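Local atomic coordinates of translation initiation factor 6 (PDB entry 1G61), a protein that binds the 50S ribosomal subunit and prevents it from joining the 30S subunit to form the 70S initiation complex. Residues A[127-130]-A[131-135]; A[175-178]-A[179-182]; A[147-150]-A[151-155]. All coordinates share one frame; numbering follows the deposited sequence.

All three contacts are local, each made within one continuous run of the chain, and they follow one another in the order contact 1, contact 3, contact 2. Contact 1 runs along helix 128-135, contact 3 forms the turn that leads into strand 154-156, and contact 2 ends helix 169-179. Contacts 2 and 3 serve the same mixed sheet of strands 154-156, 160-163 and 183-186: contact 3 enters its first strand and contact 2 delivers the chain to its last. Their centres are about 15 Å apart, whereas contact 1 is about 19 Å from contact 2 and 18 Å from contact 3. None touches another; they are separate local structures of the IF6 fold.

Contact 1. Residues A[127-130]-A[131-135]; sequences FKKD and IEDSL
Two lysine–carboxylate pairs, K128 with E132 and K129 with D133, follow each other round one helix, each spanning i to i+4. K128 NZ reaches E132 OE2 at 2.6 Å, on the syn side of the carboxylate but 34° out of its plane. K129 NZ meets D133 OD2 at 3.0 Å, using that oxygen's syn lone pair. The lysine chains, CG anti to the backbone N (chi1 180° in K128), stand out from the helix, and the acids, CG anti to the carbonyl carbon, lean back to meet them; a bend at chi4 turns each amine to its acid. With an alanine in place of E132, the K128 amine would probably lose its salt-bridge mate and be free to swing.

Underneath runs the backbone ladder: I131 N to F127 O, E132 N to K128 O (2.8 Å, 170° at the hydrogen), D133 N to K129 O, and S134 N to D130 O. The apolar side is lighter, with I131 CD1 4.2 Å from F127 CB.

The helix is the middle element of the beta-alpha-beta unit 117-120, 128-135, 138-141. I131 is buried against L71, I111 and V139, S134 OG bonds to N96 O, and D130 touches E98 and I100 of strand 96-100.

Contact 2. Residues A[175-178]-A[179-182]; sequences LKSL and FKVE
F179 folds back beside L175 on the buried side of the helix, and the two side chains point the same way. L175 CD2 touches F179 CE1 at 4.0 Å. The other leucine, L178, comes across obliquely and sets its CD2 over one face of the ring, 4.2 Å above the plane and offset toward the rim. With CG anti to the carbonyl carbon (chi1 -69°), the F179 ring swings back along the helix, bringing CD1 to 3.2 Å from L175 O. All three side chains pack on L119 of strand 117-120.

The backbone bonds describe how the helix stops. F179 N still donates to L175 O at 2.9 Å, as in a regular helical turn. Then K180, with positive phi (54°), serves as the C' residue of a Schellman motif: V181 N reaches back to K176 O, in the carbonyl plane, and K180 N makes a weak bond to S177 O. The K180 side chain, bent at chi2 and chi4, doubles back so that NZ grips the same S177 O at 2.9 Å, approaching well off the C=O axis at an angle of 121°.

Around the cap, charge and water take over. K176 runs extended alongside the V181 carbonyl, its CG 3.2 Å from V181 O, and its amine is joined to E182 through two waters: one ties K176 NZ to both E182 O and E182 OE1, while another links K176 NZ to E182 O. A further water joins V181 O to K176 O, weakly at the latter.

Carbonyls at a C-terminal helix end carry the negative end of the helix dipole, and the ammonium on S177 O would be expected to offset part of it, while K176 and E182, opposite charges bridged by water and not in direct contact, would probably still attract each other.

Contact 3. Residues A[147-150]-A[151-155]; sequences LPTV and GSNAV
N153 reaches back over the turn and puts its amide on T149 O, a bond that spans the turn. N153 ND2 donates to that carbonyl at 3.0 Å, fairly straight at the hydrogen (154°), although it comes from above the carbonyl plane and not along a lone pair. The same oxygen also takes two weak backbone bonds, from S152 N and N153 N, so three N-H groups gather on one acceptor. CG of N153 lies anti to its carbonyl carbon (chi1 -76°), and this folds the amide back toward T149 while the backbone runs on. The hydroxyl T149 OG1 also stands 3.0 Å from N153 ND2. L147 crosses the asparagine at about a right angle, its CD1 over the amide, 3.6 Å from N153 OD1.

T149 sits at the centre of an inverse gamma turn, marked by the weak bond from V150 N to P148 O, and directly after it the chain coils through V150, G151 and S152 before straightening into strand 154-156. N153 N lies where the coil gives way to the strand, and it also bonds weakly to V150 O, at 3.3 Å. V150 itself turns inward, packing on I144 and L112, and A154 meets L112 as well. The buried N153 also touches H164 and S195.

The side of T149 and S152 is looser. Both residues are partly exposed, and the S152 side chain merely comes alongside T149: S152 OG approaches T149 CB at 3.9 Å, a van der Waals touch between side chains, and the polar link between these residues is the weak backbone bond already named. G151 adds no side chain to this curve, yet its backbone is hydrogen-bonded to N109.

Contact 1. Residues A[127-130]-A[131-135]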
# COMPACT_ATOMS: atom_id res chain seq x y z
N PHE A 127 4.74 -3.64 18.37
CA PHE A 127 3.38 -3.71 17.85
C PHE A 127 3.19 -4.95 16.97
O PHE A 127 2.12 -5.11 16.36
CB PHE A 127 2.98 -2.45 17.06
CG PHE A 127 2.98 -1.24 18.00
CD1 PHE A 127 4.13 -0.48 18.19
CD2 PHE A 127 1.83 -0.91 18.71
CE1 PHE A 127 4.10 0.59 19.07
CE2 PHE A 127 1.81 0.16 19.59
CZ PHE A 127 2.97 0.87 19.79
N LYS A 128 4.18 -5.83 16.95
CA LYS A 128 4.07 -6.98 16.07
C LYS A 128 2.81 -7.81 16.33
O LYS A 128 2.14 -8.20 15.37
CB LYS A 128 5.35 -7.83 16.25
CG LYS A 128 5.34 -9.07 15.37
CD LYS A 128 6.73 -9.71 15.43
CE LYS A 128 6.97 -10.76 14.38
NZ LYS A 128 6.30 -12.01 14.83
N LYS A 129 2.47 -8.12 17.58
CA LYS A 129 1.29 -8.94 17.83
C LYS A 129 0.03 -8.23 17.36
O LYS A 129 -0.86 -8.89 16.76
CB LYS A 129 1.17 -9.26 19.34
CG LYS A 129 0.01 -10.25 19.59
CD LYS A 129 0.17 -10.84 20.99
CE LYS A 129 -1.09 -11.57 21.44
NZ LYS A 129 -1.80 -12.26 20.32
N ASP A 130 -0.10 -6.93 17.64
CA ASP A 130 -1.29 -6.21 17.16
C ASP A 130 -1.44 -6.28 15.63
O ASP A 130 -2.53 -6.38 15.08
CB ASP A 130 -1.14 -4.74 17.56
CG ASP A 130 -1.44 -4.42 18.99
OD1 ASP A 130 -2.03 -5.26 19.73
OD2 ASP A 130 -1.11 -3.27 19.41
N ILE A 131 -0.30 -6.16 14.95
CA ILE A 131 -0.27 -6.17 13.48
C ILE A 131 -0.61 -7.56 13.01
O ILE A 131 -1.44 -7.76 12.12
CB ILE A 131 1.07 -5.67 12.98
CG1 ILE A 131 1.24 -4.18 13.33
CG2 ILE A 131 1.27 -5.85 11.49
CD1 ILE A 131 2.70 -3.70 13.11
N GLU A 132 -0.01 -8.61 13.62
CA GLU A 132 -0.37 -9.98 13.24
C GLU A 132 -1.83 -10.29 13.42
O GLU A 132 -2.46 -10.94 12.58
CB GLU A 132 0.39 -10.97 14.17
CG GLU A 132 1.85 -11.13 13.88
CD GLU A 132 2.64 -11.79 15.00
OE1 GLU A 132 2.27 -11.84 16.22
OE2 GLU A 132 3.72 -12.28 14.64
N ASP A 133 -2.38 -9.86 14.56
CA ASP A 133 -3.78 -10.20 14.86
C ASP A 133 -4.74 -9.50 13.91
O ASP A 133 -5.79 -10.10 13.59
CB ASP A 133 -4.09 -9.87 16.31
CG ASP A 133 -3.42 -10.86 17.29
OD1 ASP A 133 -2.81 -11.86 16.84
OD2 ASP A 133 -3.49 -10.59 18.49
N SER A 134 -4.43 -8.28 13.46
CA SER A 134 -5.30 -7.55 12.58
C SER A 134 -5.15 -8.01 11.13
O SER A 134 -6.13 -8.31 10.47
CB SER A 134 -5.03 -6.03 12.67
OG SER A 134 -5.73 -5.39 11.60
N LEU A 135 -3.89 -8.04 10.66
CA LEU A 135 -3.66 -8.43 9.25
C LEU A 135 -3.84 -9.93 9.04
O LEU A 135 -4.05 -10.36 7.90
CB LEU A 135 -2.29 -7.99 8.81
CG LEU A 135 -2.05 -6.47 8.82
CD1 LEU A 135 -0.64 -6.20 8.28
CD2 LEU A 135 -3.08 -5.71 8.01

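Contact 2. Residues A[175-178]-A[179-182]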
# COMPACT_ATOMS: atom_id res chain seq x y z
N LEU A 175 11.84 -11.91 0.38
CA LEU A 175 10.55 -11.24 0.16
C LEU A 175 9.59 -12.12 -0.63
O LEU A 175 8.40 -12.22 -0.37
CB LEU A 175 10.75 -9.92 -0.57
CG LEU A 175 11.57 -8.90 0.25
CD1 LEU A 175 12.00 -7.72 -0.64
CD2 LEU A 175 10.87 -8.42 1.52
N LYS A 176 10.14 -12.79 -1.63
CA LYS A 176 9.30 -13.68 -2.45
C LYS A 176 8.69 -14.74 -1.58
O LYS A 176 7.51 -15.09 -1.72
CB LYS A 176 10.15 -14.23 -3.59
CG LYS A 176 9.35 -15.00 -4.60
CD LYS A 176 10.32 -15.47 -5.70
CE LYS A 176 9.49 -16.07 -6.82
NZ LYS A 176 10.38 -16.96 -7.61
N SER A 177 9.47 -15.29 -0.65
CA SER A 177 9.02 -16.33 0.26
C SER A 177 8.02 -15.78 1.25
O SER A 177 6.95 -16.36 1.52
CB SER A 177 10.26 -16.94 0.95
OG SER A 177 9.84 -17.84 1.95
N LEU A 178 8.30 -14.60 1.85
CA LEU A 178 7.44 -13.99 2.86
C LEU A 178 6.05 -13.68 2.31
O LEU A 178 5.03 -13.90 2.94
CB LEU A 178 8.07 -12.70 3.41
CG LEU A 178 7.23 -11.89 4.39
CD1 LEU A 178 6.86 -12.70 5.63
CD2 LEU A 178 8.01 -10.62 4.76
N PHE A 179 6.01 -13.17 1.07
CA PHE A 179 4.77 -12.71 0.48
C PHE A 179 4.12 -13.80 -0.37
O PHE A 179 2.97 -13.60 -0.84
CB PHE A 179 5.06 -11.44 -0.36
CG PHE A 179 5.43 -10.26 0.52
CD1 PHE A 179 6.63 -9.59 0.32
CD2 PHE A 179 4.55 -9.83 1.52
CE1 PHE A 179 6.94 -8.48 1.12
CE2 PHE A 179 4.86 -8.73 2.30
CZ PHE A 179 6.06 -8.08 2.10
N LYS A 180 4.81 -14.93 -0.56
CA LYS A 180 4.28 -16.09 -1.30
C LYS A 180 3.82 -15.67 -2.69
O LYS A 180 2.72 -16.00 -3.14
CB LYS A 180 3.16 -16.76 -0.53
CG LYS A 180 3.53 -17.45 0.74
CD LYS A 180 4.63 -18.43 0.42
CE LYS A 180 5.27 -19.07 1.64
NZ LYS A 180 6.73 -19.22 1.34
N VAL A 181 4.69 -14.93 -3.39
CA VAL A 181 4.39 -14.46 -4.75
C VAL A 181 5.25 -15.17 -5.79
O VAL A 181 6.38 -15.58 -5.51
CB VAL A 181 4.57 -12.93 -4.90
CG1 VAL A 181 3.48 -12.26 -4.07
CG2 VAL A 181 5.93 -12.45 -4.44
N GLU A 182 4.72 -15.31 -7.01
CA GLU A 182 5.51 -16.01 -8.04
C GLU A 182 6.24 -14.98 -8.88
O GLU A 182 7.18 -15.35 -9.60
CB GLU A 182 4.67 -16.89 -8.95
CG GLU A 182 3.91 -18.01 -8.28
CD GLU A 182 4.72 -19.07 -7.57
OE1 GLU A 182 5.94 -19.27 -7.81
OE2 GLU A 182 4.12 -19.76 -6.72
O HOH W 1 8.14 -17.84 -9.39
O HOH W 2 7.02 -17.82 -3.66
O HOH W 3 10.46 -15.02 -9.70

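Contact 3. Residues A[147-150]-A[151-155]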
# COMPACT_ATOMS: atom_id res chain seq x y z
N LEU A 147 16.68 0.18 4.21
CA LEU A 147 15.77 1.23 4.67
C LEU A 147 14.63 0.69 5.50
O LEU A 147 14.02 -0.33 5.15
CB LEU A 147 15.19 1.99 3.46
CG LEU A 147 16.27 2.60 2.54
CD1 LEU A 147 15.62 3.10 1.25
CD2 LEU A 147 17.02 3.70 3.28
N PRO A 148 14.32 1.30 6.65
CA PRO A 148 13.26 0.78 7.51
C PRO A 148 11.86 1.17 7.04
O PRO A 148 10.88 0.56 7.53
CB PRO A 148 13.62 1.37 8.87
CG PRO A 148 14.22 2.71 8.51
CD PRO A 148 15.02 2.45 7.25
N THR A 149 11.72 2.14 6.12
CA THR A 149 10.38 2.47 5.55
C THR A 149 10.04 1.48 4.46
O THR A 149 10.02 1.78 3.26
CB THR A 149 10.38 3.93 5.08
OG1 THR A 149 11.58 4.15 4.29
CG2 THR A 149 10.38 4.89 6.26
N VAL A 150 9.74 0.24 4.87
CA VAL A 150 9.52 -0.84 3.88
C VAL A 150 8.31 -0.61 3.02
O VAL A 150 8.34 -1.02 1.88
CB VAL A 150 9.46 -2.20 4.63
CG1 VAL A 150 10.79 -2.46 5.36
CG2 VAL A 150 8.29 -2.27 5.59
N GLY A 151 7.29 0.08 3.57
CA GLY A 151 6.10 0.39 2.76
C GLY A 151 6.37 1.44 1.74
O GLY A 151 5.74 1.45 0.69
N SER A 152 7.30 2.36 1.96
CA SER A 152 7.65 3.37 0.96
C SER A 152 8.53 2.75 -0.13
O SER A 152 8.55 3.29 -1.23
CB SER A 152 8.42 4.52 1.58
OG SER A 152 7.65 5.21 2.57
N ASN A 153 9.26 1.68 0.19
CA ASN A 153 10.30 1.21 -0.69
C ASN A 153 9.99 -0.08 -1.42
O ASN A 153 10.87 -0.68 -2.05
CB ASN A 153 11.63 1.14 0.12
CG ASN A 153 12.12 2.56 0.28
OD1 ASN A 153 12.61 3.13 -0.71
ND2 ASN A 153 12.00 3.12 1.48
N ALA A 154 8.71 -0.47 -1.44
CA ALA A 154 8.28 -1.61 -2.23
C ALA A 154 6.77 -1.54 -2.41
O ALA A 154 6.12 -0.82 -1.68
CB ALA A 154 8.66 -2.94 -1.56
N VAL A 155 6.30 -2.27 -3.40
CA VAL A 155 4.90 -2.49 -3.69
C VAL A 155 4.69 -3.99 -3.65
O VAL A 155 5.48 -4.76 -4.23
CB VAL A 155 4.53 -1.98 -5.10
CG1 VAL A 155 3.08 -2.31 -5.47
CG2 VAL A 155 4.77 -0.49 -5.22